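Local coordinates for major exported protein (Pseudomonas aeruginosa, PDB 3HE1) that is of unconfirmed function but, as a secreted Hcp family protein, probably forms ring-shaped hexamers exported by a type VI secretion system, at residues G42-E46 against D47-N51; W175-V179 against S180-G184. One frame throughout, in Å; residues are numbered along the deposited sequence.

Contact 1 (G42-E46 against D47-N51); sequences GAFTE and DSVGN
S48 reaches back over the start of a short helix to A43. Its CB lies 3.5 Å from T45 OG1 and also borders A43 O. The hydroxyl is swung opposite the backbone N (chi1 176°), which aims OG at the loop. There it donates to A43 O over 2.6 Å, arriving from above the carbonyl plane, 40° out of it. OG has a second bond, to K98 N, so this buried hydroxyl is gripped on two counts.

T45 is the N-cap of the helix. Its OG1 accepts from S48 N at 3.2 Å, with 161° at the hydrogen. OG1 also donates to G42 O, 3.0 Å away. The threonine hydroxyl therefore ties the loop to the first turn through one acceptor and one donor role. V49 N bonds to T45 O at 2.8 Å and is nearly straight. G50 N makes a weak bond to E46 O, and G50 leaves helical geometry with positive phi.

V49 brings the apolar part. Its CG1 meets F44 CD1 at 3.5 Å. Its CG2 sits over a ring face, 4.3 Å from the F44 centroid, as a CH-pi contact. It also lies close to T45 O.

The capped turn follows strand 37-38. F44 meets Y28 of strand 27-33 edge-to-face, and S48 is anchored to the chain just ahead of helix 100-109. The outer side of helix 46-49 faces another subunit, where D47 O bonds to R122 NH2 of that subunit.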
ATOM      1  N   GLY A  42     -32.296  -1.351  21.800  1.00 12.01           N
ATOM      2  CA  GLY A  42     -31.791  -0.173  22.487  1.00 34.94           C
ATOM      3  C   GLY A  42     -30.311   0.070  22.237  1.00 42.02           C
ATOM      4  O   GLY A  42     -29.650   0.811  22.974  1.00 38.59           O
ATOM      5  N   ALA A  43     -29.801  -0.551  21.175  1.00 25.27           N
ATOM      6  CA  ALA A  43     -28.385  -0.505  20.837  1.00 30.86           C
ATOM      7  C   ALA A  43     -27.949   0.687  19.971  1.00 39.98           C
ATOM      8  O   ALA A  43     -26.753   0.972  19.891  1.00 40.99           O
ATOM      9  CB  ALA A  43     -27.954  -1.822  20.197  1.00 32.89           C
ATOM     10  N   PHE A  44     -28.884   1.370  19.308  1.00 41.40           N
ATOM     11  CA  PHE A  44     -28.550   2.661  18.681  1.00 40.44           C
ATOM     12  C   PHE A  44     -29.308   3.787  19.376  1.00 41.00           C
ATOM     13  O   PHE A  44     -30.359   4.252  18.906  1.00 24.58           O
ATOM     14  CB  PHE A  44     -28.782   2.684  17.161  1.00 41.22           C
ATOM     15  CG  PHE A  44     -28.012   3.783  16.436  1.00 32.08           C
ATOM     16  CD1 PHE A  44     -26.626   3.746  16.354  1.00 35.63           C
ATOM     17  CD2 PHE A  44     -28.678   4.842  15.830  1.00 44.59           C
ATOM     18  CE1 PHE A  44     -25.919   4.738  15.690  1.00 34.50           C
ATOM     19  CE2 PHE A  44     -27.973   5.838  15.162  1.00 35.86           C
ATOM     20  CZ  PHE A  44     -26.594   5.782  15.090  1.00 37.21           C
ATOM     21  N   THR A  45     -28.745   4.197  20.511  1.00 34.98           N
ATOM     22  CA  THR A  45     -29.346   5.167  21.409  1.00 40.85           C
ATOM     23  C   THR A  45     -28.223   6.003  22.014  1.00 39.97           C
ATOM     24  O   THR A  45     -27.054   5.642  21.898  1.00 36.15           O
ATOM     25  CB  THR A  45     -30.129   4.460  22.538  1.00 35.82           C
ATOM     26  OG1 THR A  45     -29.228   3.711  23.364  1.00 32.11           O
ATOM     27  CG2 THR A  45     -31.168   3.510  21.955  1.00 18.78           C
ATOM     28  N   GLU A  46     -28.572   7.118  22.649  1.00 33.50           N
ATOM     29  CA  GLU A  46     -27.582   7.943  23.336  1.00 32.85           C
ATOM     30  C   GLU A  46     -26.716   7.117  24.284  1.00 37.32           C
ATOM     31  O   GLU A  46     -25.486   7.189  24.251  1.00 44.12           O
ATOM     32  CB  GLU A  46     -28.272   9.040  24.140  1.00 35.91           C
ATOM     33  CG  GLU A  46     -29.106   9.987  23.317  1.00 43.45           C
ATOM     34  CD  GLU A  46     -29.783  11.037  24.174  1.00 60.94           C
ATOM     35  OE1 GLU A  46     -29.841  10.850  25.411  1.00 80.22           O
ATOM     36  OE2 GLU A  46     -30.254  12.048  23.611  1.00 47.64           O
ATOM     37  N   ASP A  47     -27.367   6.345  25.146  1.00 42.45           N
ATOM     38  CA  ASP A  47     -26.646   5.489  26.079  1.00 52.24           C
ATOM     39  C   ASP A  47     -25.664   4.594  25.328  1.00 50.55           C
ATOM     40  O   ASP A  47     -24.487   4.534  25.668  1.00 24.74           O
ATOM     41  CB  ASP A  47     -27.615   4.627  26.894  1.00 34.16           C
ATOM     42  CG  ASP A  47     -28.318   5.408  27.981  1.00 39.88           C
ATOM     43  OD1 ASP A  47     -27.928   6.572  28.217  1.00 38.24           O
ATOM     44  OD2 ASP A  47     -29.259   4.859  28.597  1.00 58.78           O
ATOM     45  N   SER A  48     -26.150   3.907  24.298  1.00 48.20           N
ATOM     46  CA  SER A  48     -25.336   2.908  23.614  1.00 35.78           C
ATOM     47  C   SER A  48     -24.232   3.485  22.723  1.00 26.16           C
ATOM     48  O   SER A  48     -23.108   2.997  22.740  1.00 26.10           O
ATOM     49  CB  SER A  48     -26.211   1.943  22.814  1.00 23.33           C
ATOM     50  OG  SER A  48     -25.398   1.047  22.080  1.00 41.82           O
ATOM     51  N   VAL A  49     -24.541   4.521  21.949  1.00 32.76           N
ATOM     52  CA  VAL A  49     -23.560   5.047  21.001  1.00 33.92           C
ATOM     53  C   VAL A  49     -23.014   6.431  21.376  1.00 48.26           C
ATOM     54  O   VAL A  49     -21.965   6.851  20.882  1.00 53.10           O
ATOM     55  CB  VAL A  49     -24.087   5.025  19.530  1.00 38.70           C
ATOM     56  CG1 VAL A  49     -24.380   3.595  19.085  1.00 29.91           C
ATOM     57  CG2 VAL A  49     -25.317   5.900  19.371  1.00 34.19           C
ATOM     58  N   GLY A  50     -23.711   7.132  22.263  1.00 37.91           N
ATOM     59  CA  GLY A  50     -23.246   8.438  22.690  1.00 37.13           C
ATOM     60  C   GLY A  50     -23.522   9.489  21.634  1.00 30.71           C
ATOM     61  O   GLY A  50     -24.622   9.542  21.075  1.00 23.21           O
ATOM     62  N   ASN A  51     -22.529  10.326  21.352  1.00 34.60           N
ATOM     63  CA  ASN A  51     -22.723  11.454  20.434  1.00 36.22           C
ATOM     64  C   ASN A  51     -23.070  11.032  19.001  1.00 40.85           C
ATOM     65  O   ASN A  51     -23.433  11.863  18.169  1.00 38.27           O
ATOM     66  CB  ASN A  51     -21.493  12.369  20.432  1.00 39.84           C
ATOM     67  CG  ASN A  51     -21.786  13.739  19.840  1.00 57.68           C
ATOM     68  OD1 ASN A  51     -20.901  14.386  19.281  1.00 61.22           O
ATOM     69  ND2 ASN A  51     -23.037  14.185  19.960  1.00 63.75           N
TER

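Contact 2 (W175-V179 against S180-G184); sequences WTHEV and SGTSG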
ATOM      1  N   TRP A 175     -31.777 -11.433  -0.510  1.00 40.64           N
ATOM      2  CA  TRP A 175     -31.511 -10.077  -0.957  1.00 31.48           C
ATOM      3  C   TRP A 175     -32.771  -9.543  -1.605  1.00 34.29           C
ATOM      4  O   TRP A 175     -33.294 -10.141  -2.539  1.00 27.11           O
ATOM      5  CB  TRP A 175     -30.391 -10.046  -1.990  1.00 30.88           C
ATOM      6  CG  TRP A 175     -29.124 -10.771  -1.624  1.00 27.67           C
ATOM      7  CD1 TRP A 175     -28.005 -10.243  -1.019  1.00 27.27           C
ATOM      8  CD2 TRP A 175     -28.824 -12.143  -1.890  1.00 32.70           C
ATOM      9  NE1 TRP A 175     -27.040 -11.214  -0.885  1.00 20.08           N
ATOM     10  CE2 TRP A 175     -27.521 -12.391  -1.409  1.00 28.30           C
ATOM     11  CE3 TRP A 175     -29.538 -13.196  -2.481  1.00 25.88           C
ATOM     12  CZ2 TRP A 175     -26.919 -13.646  -1.502  1.00 50.37           C
ATOM     13  CZ3 TRP A 175     -28.942 -14.443  -2.570  1.00 17.74           C
ATOM     14  CH2 TRP A 175     -27.645 -14.658  -2.085  1.00 30.32           C
ATOM     15  N   THR A 176     -33.250  -8.411  -1.118  1.00 22.06           N
ATOM     16  CA  THR A 176     -34.444  -7.805  -1.668  1.00 29.64           C
ATOM     17  C   THR A 176     -34.175  -6.362  -2.020  1.00 30.72           C
ATOM     18  O   THR A 176     -33.549  -5.650  -1.242  1.00 22.96           O
ATOM     19  CB  THR A 176     -35.540  -7.796  -0.639  1.00 25.10           C
ATOM     20  OG1 THR A 176     -35.708  -9.121  -0.119  1.00 29.87           O
ATOM     21  CG2 THR A 176     -36.826  -7.302  -1.266  1.00 40.41           C
ATOM     22  N   HIS A 177     -34.632  -5.933  -3.190  1.00 34.82           N
ATOM     23  CA  HIS A 177     -34.637  -4.513  -3.505  1.00 30.46           C
ATOM     24  C   HIS A 177     -36.018  -3.981  -3.141  1.00 27.92           C
ATOM     25  O   HIS A 177     -37.017  -4.501  -3.625  1.00 35.71           O
ATOM     26  CB  HIS A 177     -34.310  -4.253  -4.980  1.00 27.03           C
ATOM     27  CG  HIS A 177     -34.142  -2.802  -5.302  1.00 20.18           C
ATOM     28  ND1 HIS A 177     -32.971  -2.274  -5.800  1.00 28.71           N
ATOM     29  CD2 HIS A 177     -34.986  -1.755  -5.143  1.00 22.15           C
ATOM     30  CE1 HIS A 177     -33.110  -0.968  -5.957  1.00 46.65           C
ATOM     31  NE2 HIS A 177     -34.326  -0.627  -5.564  1.00 26.60           N
ATOM     32  N   GLU A 178     -36.060  -2.954  -2.285  1.00 46.24           N
ATOM     33  CA  GLU A 178     -37.292  -2.499  -1.611  1.00 32.39           C
ATOM     34  C   GLU A 178     -38.150  -1.498  -2.381  1.00 34.56           C
ATOM     35  O   GLU A 178     -39.353  -1.381  -2.117  1.00 49.00           O
ATOM     36  CB  GLU A 178     -36.980  -1.899  -0.229  1.00 22.21           C
ATOM     37  CG  GLU A 178     -36.363  -2.867   0.770  1.00 30.19           C
ATOM     38  CD  GLU A 178     -37.296  -4.002   1.159  1.00 26.79           C
ATOM     39  OE1 GLU A 178     -38.481  -3.968   0.777  1.00 36.08           O
ATOM     40  OE2 GLU A 178     -36.845  -4.933   1.854  1.00 31.61           O
ATOM     41  N   VAL A 179     -37.539  -0.758  -3.300  1.00 19.32           N
ATOM     42  CA  VAL A 179     -38.289   0.202  -4.104  1.00 23.98           C
ATOM     43  C   VAL A 179     -38.736  -0.424  -5.429  1.00 21.56           C
ATOM     44  O   VAL A 179     -39.865  -0.216  -5.875  1.00 27.00           O
ATOM     45  CB  VAL A 179     -37.477   1.486  -4.367  1.00 25.23           C
ATOM     46  CG1 VAL A 179     -38.407   2.634  -4.748  1.00 18.72           C
ATOM     47  CG2 VAL A 179     -36.654   1.839  -3.136  1.00 32.83           C
ATOM     48  N   SER A 180     -37.848  -1.210  -6.037  1.00 34.75           N
ATOM     49  CA  SER A 180     -38.078  -1.771  -7.369  1.00 44.68           C
ATOM     50  C   SER A 180     -38.648  -3.195  -7.335  1.00 48.82           C
ATOM     51  O   SER A 180     -39.036  -3.741  -8.370  1.00 53.89           O
ATOM     52  CB  SER A 180     -36.791  -1.719  -8.207  1.00 24.21           C
ATOM     53  OG  SER A 180     -36.444  -0.382  -8.534  1.00 32.37           O
ATOM     54  N   GLY A 181     -38.681  -3.795  -6.146  1.00 41.49           N
ATOM     55  CA  GLY A 181     -39.416  -5.029  -5.927  1.00 30.75           C
ATOM     56  C   GLY A 181     -38.741  -6.326  -6.327  1.00 25.76           C
ATOM     57  O   GLY A 181     -39.339  -7.393  -6.213  1.00 38.12           O
ATOM     58  N   THR A 182     -37.501  -6.251  -6.791  1.00 31.83           N
ATOM     59  CA  THR A 182     -36.745  -7.465  -7.084  1.00 48.87           C
ATOM     60  C   THR A 182     -36.273  -8.146  -5.807  1.00 38.17           C
ATOM     61  O   THR A 182     -35.946  -7.488  -4.810  1.00 34.94           O
ATOM     62  CB  THR A 182     -35.508  -7.183  -7.931  1.00 35.94           C
ATOM     63  OG1 THR A 182     -34.732  -6.161  -7.295  1.00 29.04           O
ATOM     64  CG2 THR A 182     -35.911  -6.752  -9.337  1.00 32.34           C
ATOM     65  N   SER A 183     -36.235  -9.472  -5.843  1.00 21.25           N
ATOM     66  CA  SER A 183     -35.790 -10.230  -4.687  1.00 28.56           C
ATOM     67  C   SER A 183     -35.206 -11.562  -5.131  1.00 41.35           C
ATOM     68  O   SER A 183     -35.389 -11.972  -6.273  1.00 42.01           O
ATOM     69  CB  SER A 183     -36.907 -10.392  -3.625  1.00 38.53           C
ATOM     70  OG  SER A 183     -37.977 -11.242  -4.020  1.00 20.77           O
ATOM     71  N   GLY A 184     -34.480 -12.209  -4.225  1.00 50.01           N
ATOM     72  CA  GLY A 184     -33.825 -13.476  -4.493  1.00 36.75           C
ATOM     73  C   GLY A 184     -33.171 -13.982  -3.217  1.00 34.49           C
ATOM     74  O   GLY A 184     -32.767 -13.194  -2.364  1.00 33.84           O
TER
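H177, at the end of its strand, meets S180 of the loop in a beta hairpin that joins strands 172-177 and 183-187. S180 CB lies over one face of the H177 imidazole, 3.9 Å from its centroid, as a CH-pi contact. T182 OG1 approaches H177 CB to 3.0 Å, a tight fit. The histidine ring is turned opposite its own backbone N (chi1 -173°), which lays it along the loop beside S180.

The backbone holds this group in place. H177 N donates to T182 O at 2.6 Å and closes the four-residue loop E178-G181. G181 N makes a weak bond to H177 O inside it. E178, V179 and S180 have helical backbone angles, and G181 turns the chain back with positive phi. Further along, W175 and G184 form an antiparallel hydrogen-bonded pair: W175 N to G184 O is 2.7 Å, and G184 N to W175 O is 2.9 Å. T176 and S183 are the non-hydrogen-bonded pair between. Their side chains share one sheet face, with T176 CG2 3.9 Å from S183 CB.

A second layer surrounds this group. H177 NE2 bonds to D47 O of a neighbouring subunit, and T182 OG1 bonds to K98 O of the same neighbour. Within the chain, E178 OE2 bonds to T134 OG1 on strand 129-137, the other strand partner of 172-177. W175 packs on Y133 of that strand and on L104 of the neighbouring subunit. At the far end of the hairpin contact, W175 CE3 comes to 3.2 Å from G184 O, which lies at the indole edge, near its plane.

Within one chain the two contacts are separate. Their centres are 30 Å apart and their nearest atoms about 19 Å apart. They come together between chains of the six-chain assembly. The helix turn of contact 1 docks on the hairpin loop of a neighbouring copy, and the hairpin of contact 2 receives the helix turn of another. S48 packs on S180 across this interface. K98 serves both sides: its N holds S48 of its own chain, and its O holds T182 of the neighbour. Repeated from subunit to subunit, such pairing is consistent with the ring hexamer known for Hcp proteins.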